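Local coordinates for UDP-N-acetylglucosamine pyrophosphorylase (PDB 3OC9), which probably catalyses the formation of UDP-N-acetylglucosamine and diphosphate from UTP and N-acetyl-alpha-D-glucosamine 1-phosphate, at residues H95-T100 against N167-F172. Numbering follows the deposited sequence. Where two conformers were deposited one is given.
Sequences HWFLMT and NGILEF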
loop_
_atom_site.group_PDB
_atom_site.type_symbol
_atom_site.label_atom_id
_atom_site.label_comp_id
_atom_site.label_asym_id
_atom_site.label_seq_id
_atom_site.Cartn_x
_atom_site.Cartn_y
_atom_site.Cartn_z
ATOM N N HIS A 95 9.180 13.168 2.756
ATOM C CA HIS A 95 9.466 12.929 1.322
ATOM C C HIS A 95 8.685 11.683 0.799
ATOM O O HIS A 95 8.531 10.703 1.540
ATOM C CB HIS A 95 10.998 12.811 1.090
ATOM C CG HIS A 95 11.728 14.131 1.158
ATOM N ND1 HIS A 95 11.816 14.989 0.080
ATOM C CD2 HIS A 95 12.355 14.757 2.186
ATOM C CE1 HIS A 95 12.482 16.078 0.433
ATOM N NE2 HIS A 95 12.810 15.971 1.711
ATOM N N TRP A 96 8.195 11.744 -0.452
ATOM C CA TRP A 96 7.334 10.710 -1.082
ATOM C C TRP A 96 7.963 10.255 -2.409
ATOM O O TRP A 96 8.120 11.072 -3.333
ATOM C CB TRP A 96 5.912 11.286 -1.319
ATOM C CG TRP A 96 4.849 10.356 -1.935
ATOM C CD1 TRP A 96 4.949 8.988 -2.171
ATOM C CD2 TRP A 96 3.533 10.737 -2.370
ATOM N NE1 TRP A 96 3.763 8.522 -2.731
ATOM C CE2 TRP A 96 2.887 9.567 -2.862
ATOM C CE3 TRP A 96 2.836 11.956 -2.387
ATOM C CZ2 TRP A 96 1.572 9.583 -3.368
ATOM C CZ3 TRP A 96 1.510 11.977 -2.892
ATOM C CH2 TRP A 96 0.894 10.786 -3.366
ATOM N N PHE A 97 8.328 8.965 -2.486
ATOM C CA PHE A 97 8.978 8.379 -3.682
ATOM C C PHE A 97 7.924 7.518 -4.421
ATOM O O PHE A 97 7.367 6.573 -3.835
ATOM C CB PHE A 97 10.232 7.567 -3.250
ATOM C CG PHE A 97 11.215 8.383 -2.423
ATOM C CD1 PHE A 97 12.100 9.284 -3.049
ATOM C CD2 PHE A 97 11.244 8.275 -1.033
ATOM C CE1 PHE A 97 12.984 10.079 -2.291
ATOM C CE2 PHE A 97 12.135 9.056 -0.257
ATOM C CZ PHE A 97 13.012 9.963 -0.898
ATOM N N LEU A 98 7.659 7.862 -5.692
ATOM C CA LEU A 98 6.586 7.226 -6.471
ATOM C C LEU A 98 7.163 6.453 -7.643
ATOM O O LEU A 98 7.730 7.046 -8.568
ATOM C CB LEU A 98 5.591 8.272 -6.998
ATOM C CG LEU A 98 4.696 8.969 -5.987
ATOM C CD1 LEU A 98 5.370 10.250 -5.557
ATOM C CD2 LEU A 98 3.320 9.256 -6.614
ATOM N N MET A 99 7.021 5.123 -7.602
ATOM C CA MET A 99 7.591 4.254 -8.672
ATOM C C MET A 99 6.699 4.180 -9.917
ATOM O O MET A 99 5.507 3.847 -9.825
ATOM C CB MET A 99 7.894 2.833 -8.148
ATOM C CG MET A 99 8.707 1.962 -9.135
ATOM S SD MET A 99 9.393 0.410 -8.438
ATOM C CE MET A 99 7.915 -0.545 -8.198
ATOM N N THR A 100 7.303 4.521 -11.064
ATOM C CA THR A 100 6.592 4.505 -12.346
ATOM C C THR A 100 7.480 3.844 -13.419
ATOM O O THR A 100 8.319 2.993 -13.082
ATOM C CB THR A 100 6.051 5.915 -12.761
ATOM O OG1 THR A 100 5.279 5.806 -13.964
ATOM C CG2 THR A 100 7.172 6.917 -12.961
ATOM N N ASN A 167 18.555 5.087 -9.235
ATOM C CA ASN A 167 18.044 6.464 -9.379
ATOM C C ASN A 167 18.572 7.465 -8.318
ATOM O O ASN A 167 18.103 8.617 -8.239
ATOM C CB ASN A 167 16.504 6.449 -9.405
ATOM C CG ASN A 167 15.938 5.932 -10.725
ATOM O OD1 ASN A 167 15.885 6.670 -11.721
ATOM N ND2 ASN A 167 15.520 4.654 -10.749
ATOM N N GLY A 168 19.523 7.005 -7.495
ATOM C CA GLY A 168 20.167 7.832 -6.462
ATOM C C GLY A 168 19.362 8.117 -5.198
ATOM O O GLY A 168 19.728 9.002 -4.399
ATOM N N ILE A 169 18.258 7.391 -5.023
ATOM C CA ILE A 169 17.351 7.629 -3.891
ATOM C C ILE A 169 17.949 7.166 -2.552
ATOM O O ILE A 169 17.725 7.817 -1.513
ATOM C CB ILE A 169 15.924 7.042 -4.174
ATOM C CG1 ILE A 169 15.262 7.858 -5.306
ATOM C CG2 ILE A 169 15.048 7.019 -2.871
ATOM C CD1 ILE A 169 13.991 7.208 -5.875
ATOM N N LEU A 170 18.718 6.070 -2.553
ATOM C CA LEU A 170 19.395 5.662 -1.313
ATOM C C LEU A 170 20.447 6.701 -0.858
ATOM O O LEU A 170 20.553 7.006 0.342
ATOM C CB LEU A 170 19.984 4.232 -1.390
ATOM C CG LEU A 170 19.027 3.082 -1.794
ATOM C CD1 LEU A 170 19.748 1.734 -1.746
ATOM C CD2 LEU A 170 17.783 3.042 -0.902
ATOM N N GLU A 171 21.196 7.261 -1.816
ATOM C CA GLU A 171 22.133 8.364 -1.512
ATOM C C GLU A 171 21.394 9.591 -0.941
ATOM O O GLU A 171 21.848 10.183 0.042
ATOM C CB GLU A 171 22.961 8.748 -2.750
ATOM C CG GLU A 171 24.081 7.746 -3.065
ATOM C CD GLU A 171 25.030 8.199 -4.173
ATOM O OE1 GLU A 171 24.996 9.380 -4.577
ATOM O OE2 GLU A 171 25.826 7.358 -4.633
ATOM N N PHE A 172 20.250 9.943 -1.550
ATOM C CA PHE A 172 19.397 11.069 -1.099
ATOM C C PHE A 172 18.857 10.830 0.329
ATOM O O PHE A 172 18.865 11.755 1.176
ATOM C CB PHE A 172 18.245 11.286 -2.102
ATOM C CG PHE A 172 17.325 12.457 -1.783
ATOM C CD1 PHE A 172 17.685 13.759 -2.127
ATOM C CD2 PHE A 172 16.071 12.242 -1.197
ATOM C CE1 PHE A 172 16.827 14.845 -1.861
ATOM C CE2 PHE A 172 15.197 13.315 -0.919
ATOM C CZ PHE A 172 15.572 14.623 -1.254
#
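Phe-172 presents one edge of its ring to two aromatic rings of segment 95-100, those of His-95 and Phe-97. Against His-95 the pair is T-shaped: the centroids are 5.2 Å apart and the planes stand at 86°. CZ of Phe-172 lies 3.8 Å from CE1 of His-95, over the imidazole face. The neighbouring side of the same edge serves Phe-97, with CD2 of Phe-172 3.8 Å from CZ of Phe-97 and close to the plane of that ring. Ile-169 instead covers a face of the Phe-97 ring: CG2 of Ile-169 lies 3.8 Å from the Phe-97 ring centroid and 17° off the normal, which meets the geometry of a CH-pi contact, while CD1 of Ile-169 only skirts the rim. Torsions account for the reach from the helix: CG of Phe-172 extends opposite the backbone N (chi1 -178°), carrying the ring out to the strand.

The helix bearing Ile-169 and Phe-172 starts directly after Gly-168. With positive phi, Gly-168 is the C-prime residue of a Schellman motif ending helix 160-166, with Ile-169 N bonded to Leu-164 O and Gly-168 N to Lys-165 O; it is also the N-cap, and its O accepts a 3.0 Å hydrogen bond from Phe-172 N. Beside the contact, His-95 ND1 is hydrogen-bonded to His-126 NE2, and the His-126 ring also meets those of Phe-97 and Phe-172. The contact packs the first turn of helix 169-176 against one face of the central mixed sheet of this GT-A-type nucleotidyltransferase, where strand 95-100 runs parallel to both 36-41 and 125-134, while Trp-96 and Leu-98 pack against helix 68-87.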